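Local coordinates for molybdenum cofactor carrier protein (Chlamydomonas reinhardtii, PDB 2IZ7) that probably binds and carries the molybdenum cofactor and belongs to the SLOG clan of Rossmann-like proteins, at residues A[14-19]-A[108-113]. Numbering follows the deposited sequence.
Sequences PIIGVM and SNVLVA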
ATOM      1  N   PRO A  14     -13.049 -20.072  -8.776  1.00 50.16           N
ATOM      2  CA  PRO A  14     -11.670 -19.705  -9.052  1.00 48.74           C
ATOM      3  C   PRO A  14     -11.613 -18.276  -9.593  1.00 48.23           C
ATOM      4  O   PRO A  14     -12.540 -17.891 -10.314  1.00 46.60           O
ATOM      5  CB  PRO A  14     -11.286 -20.694 -10.161  1.00 48.41           C
ATOM      6  CG  PRO A  14     -12.103 -21.828  -9.931  1.00 47.70           C
ATOM      7  CD  PRO A  14     -13.404 -21.326  -9.465  1.00 49.13           C
ATOM      8  N   ILE A  15     -10.582 -17.510  -9.192  1.00 47.12           N
ATOM      9  CA  ILE A  15     -10.327 -16.164  -9.694  1.00 47.40           C
ATOM     10  C   ILE A  15      -9.098 -16.232 -10.563  1.00 46.81           C
ATOM     11  O   ILE A  15      -8.027 -16.624 -10.076  1.00 46.67           O
ATOM     12  CB  ILE A  15     -10.032 -15.115  -8.570  1.00 48.02           C
ATOM     13  CG1 ILE A  15     -11.254 -14.859  -7.684  1.00 48.51           C
ATOM     14  CG2 ILE A  15      -9.560 -13.749  -9.168  1.00 47.89           C
ATOM     15  CD1 ILE A  15     -10.889 -14.403  -6.308  1.00 48.27           C
ATOM     16  N   ILE A  16      -9.255 -15.881 -11.837  1.00 45.99           N
ATOM     17  CA  ILE A  16      -8.130 -15.790 -12.766  1.00 46.90           C
ATOM     18  C   ILE A  16      -7.690 -14.368 -13.083  1.00 47.06           C
ATOM     19  O   ILE A  16      -8.475 -13.557 -13.540  1.00 47.69           O
ATOM     20  CB  ILE A  16      -8.428 -16.533 -14.130  1.00 46.25           C
ATOM     21  CG1 ILE A  16      -8.951 -17.935 -13.839  1.00 46.34           C
ATOM     22  CG2 ILE A  16      -7.186 -16.587 -15.028  1.00 45.03           C
ATOM     23  CD1 ILE A  16      -8.144 -18.702 -12.802  1.00 42.78           C
ATOM     24  N   GLY A  17      -6.411 -14.102 -12.854  1.00 47.23           N
ATOM     25  CA  GLY A  17      -5.819 -12.824 -13.098  1.00 47.27           C
ATOM     26  C   GLY A  17      -5.280 -12.633 -14.483  1.00 47.44           C
ATOM     27  O   GLY A  17      -4.673 -13.504 -15.010  1.00 48.23           O
ATOM     28  N   VAL A  18      -5.482 -11.458 -15.054  1.00 47.56           N
ATOM     29  CA  VAL A  18      -4.993 -11.139 -16.373  1.00 47.79           C
ATOM     30  C   VAL A  18      -4.243  -9.821 -16.228  1.00 48.61           C
ATOM     31  O   VAL A  18      -4.757  -8.894 -15.602  1.00 49.00           O
ATOM     32  CB  VAL A  18      -6.131 -10.959 -17.398  1.00 47.05           C
ATOM     33  CG1 VAL A  18      -5.586 -10.500 -18.765  1.00 45.92           C
ATOM     34  CG2 VAL A  18      -6.898 -12.205 -17.531  1.00 46.51           C
ATOM     35  N   MET A  19      -3.063  -9.734 -16.829  0.50 48.88           N
ATOM     36  CA  MET A  19      -2.276  -8.508 -16.838  0.50 48.87           C
ATOM     37  C   MET A  19      -1.680  -8.347 -18.225  0.50 48.82           C
ATOM     38  O   MET A  19      -1.324  -9.318 -18.878  0.50 48.08           O
ATOM     39  CB  MET A  19      -1.189  -8.572 -15.756  0.50 49.36           C
ATOM     40  CG  MET A  19      -0.070  -7.516 -15.833  0.50 50.25           C
ATOM     41  SD  MET A  19      -0.490  -5.806 -15.417  0.50 54.67           S
ATOM     42  CE  MET A  19      -0.997  -6.074 -13.724  0.50 54.67           C
ATOM     43  N   SER A 108      -5.719 -13.943  -7.175  1.00 49.58           N
ATOM     44  CA  SER A 108      -5.938 -14.853  -8.296  1.00 49.10           C
ATOM     45  C   SER A 108      -5.381 -16.230  -7.975  1.00 48.47           C
ATOM     46  O   SER A 108      -4.397 -16.327  -7.302  1.00 47.87           O
ATOM     47  CB  SER A 108      -5.188 -14.361  -9.523  1.00 49.39           C
ATOM     48  OG  SER A 108      -5.617 -13.092  -9.949  1.00 49.63           O
ATOM     49  N   ASN A 109      -6.015 -17.294  -8.481  1.00 48.58           N
ATOM     50  CA  ASN A 109      -5.435 -18.637  -8.385  1.00 47.91           C
ATOM     51  C   ASN A 109      -4.307 -18.791  -9.373  1.00 47.11           C
ATOM     52  O   ASN A 109      -3.279 -19.364  -9.062  1.00 47.69           O
ATOM     53  CB  ASN A 109      -6.475 -19.701  -8.601  1.00 48.37           C
ATOM     54  CG  ASN A 109      -7.516 -19.676  -7.524  1.00 49.89           C
ATOM     55  OD1 ASN A 109      -7.355 -20.332  -6.479  1.00 58.79           O
ATOM     56  ND2 ASN A 109      -8.533 -18.894  -7.711  1.00 42.22           N
ATOM     57  N   VAL A 110      -4.530 -18.264 -10.572  1.00 46.34           N
ATOM     58  CA  VAL A 110      -3.538 -18.231 -11.606  1.00 45.38           C
ATOM     59  C   VAL A 110      -3.586 -16.862 -12.198  1.00 44.71           C
ATOM     60  O   VAL A 110      -4.594 -16.224 -12.208  1.00 42.41           O
ATOM     61  CB  VAL A 110      -3.823 -19.241 -12.710  1.00 44.85           C
ATOM     62  CG1 VAL A 110      -2.630 -19.387 -13.651  1.00 44.41           C
ATOM     63  CG2 VAL A 110      -4.160 -20.572 -12.104  1.00 46.88           C
ATOM     64  N   LEU A 111      -2.427 -16.439 -12.685  1.00 46.41           N
ATOM     65  CA  LEU A 111      -2.242 -15.189 -13.373  1.00 46.33           C
ATOM     66  C   LEU A 111      -1.949 -15.490 -14.788  1.00 44.82           C
ATOM     67  O   LEU A 111      -1.149 -16.370 -15.052  1.00 44.26           O
ATOM     68  CB  LEU A 111      -0.995 -14.529 -12.874  1.00 46.93           C
ATOM     69  CG  LEU A 111      -1.035 -13.717 -11.641  1.00 51.17           C
ATOM     70  CD1 LEU A 111      -0.061 -12.527 -11.809  1.00 56.47           C
ATOM     71  CD2 LEU A 111      -2.403 -13.255 -11.342  1.00 54.70           C
ATOM     72  N   VAL A 112      -2.525 -14.706 -15.689  1.00 43.42           N
ATOM     73  CA  VAL A 112      -2.160 -14.780 -17.104  1.00 42.32           C
ATOM     74  C   VAL A 112      -1.672 -13.425 -17.554  1.00 41.49           C
ATOM     75  O   VAL A 112      -2.375 -12.452 -17.453  1.00 40.03           O
ATOM     76  CB  VAL A 112      -3.341 -15.280 -17.999  1.00 42.35           C
ATOM     77  CG1 VAL A 112      -2.888 -15.460 -19.416  1.00 42.01           C
ATOM     78  CG2 VAL A 112      -3.908 -16.627 -17.482  1.00 42.07           C
ATOM     79  N   ALA A 113      -0.424 -13.381 -18.015  1.00 41.75           N
ATOM     80  CA  ALA A 113       0.110 -12.256 -18.722  1.00 41.60           C
ATOM     81  C   ALA A 113      -0.140 -12.416 -20.230  1.00 41.51           C
ATOM     82  O   ALA A 113       0.060 -13.476 -20.813  1.00 42.74           O
ATOM     83  CB  ALA A 113       1.601 -12.111 -18.446  1.00 41.95           C
TER
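G17 and L111 pair as neighbours in a parallel sheet, where strand 15-19 runs beside strand 110-114 in the buried centre of the chain. The directions of the short segments differ by 24°. Four backbone hydrogen bonds join them: G17 N gives to V110 O, in that carbonyl's plane, at 2.9 Å; V112 N gives to G17 O at 2.6 Å, and M19 N to V112 O. The fourth lies at the N-terminal end of strand 15-19, where I15 O accepts N109 N at 2.7 Å, nearly along the C=O axis. With CG anti to the carbonyl carbon (chi1 -64°), the N109 amide is carried toward the I15 backbone. Its ND2 makes a weak bond to I15 O at 3.3 Å but also lies 2.9 Å from I15 N, donor against donor, leaving the amide's orientation uncertain. Cutting N109 back to an alanine would probably open a gap beside P14 and the I15 backbone. In this Rossmann-like sheet strand 15-19 is the middle strand, between 47-51 and 110-114, and the pairing lies at the topological switch point. On one face I16 CG2 meets V112 CG2 at 4.1 Å, under helices 28-43 and 161-174. On the other, the missing side chain of G17 makes room: S108 OG sits 3.2 Å from G17 CA, and L111 CD2 reaches it at 3.9 Å, whereas a CB would collide with both groups.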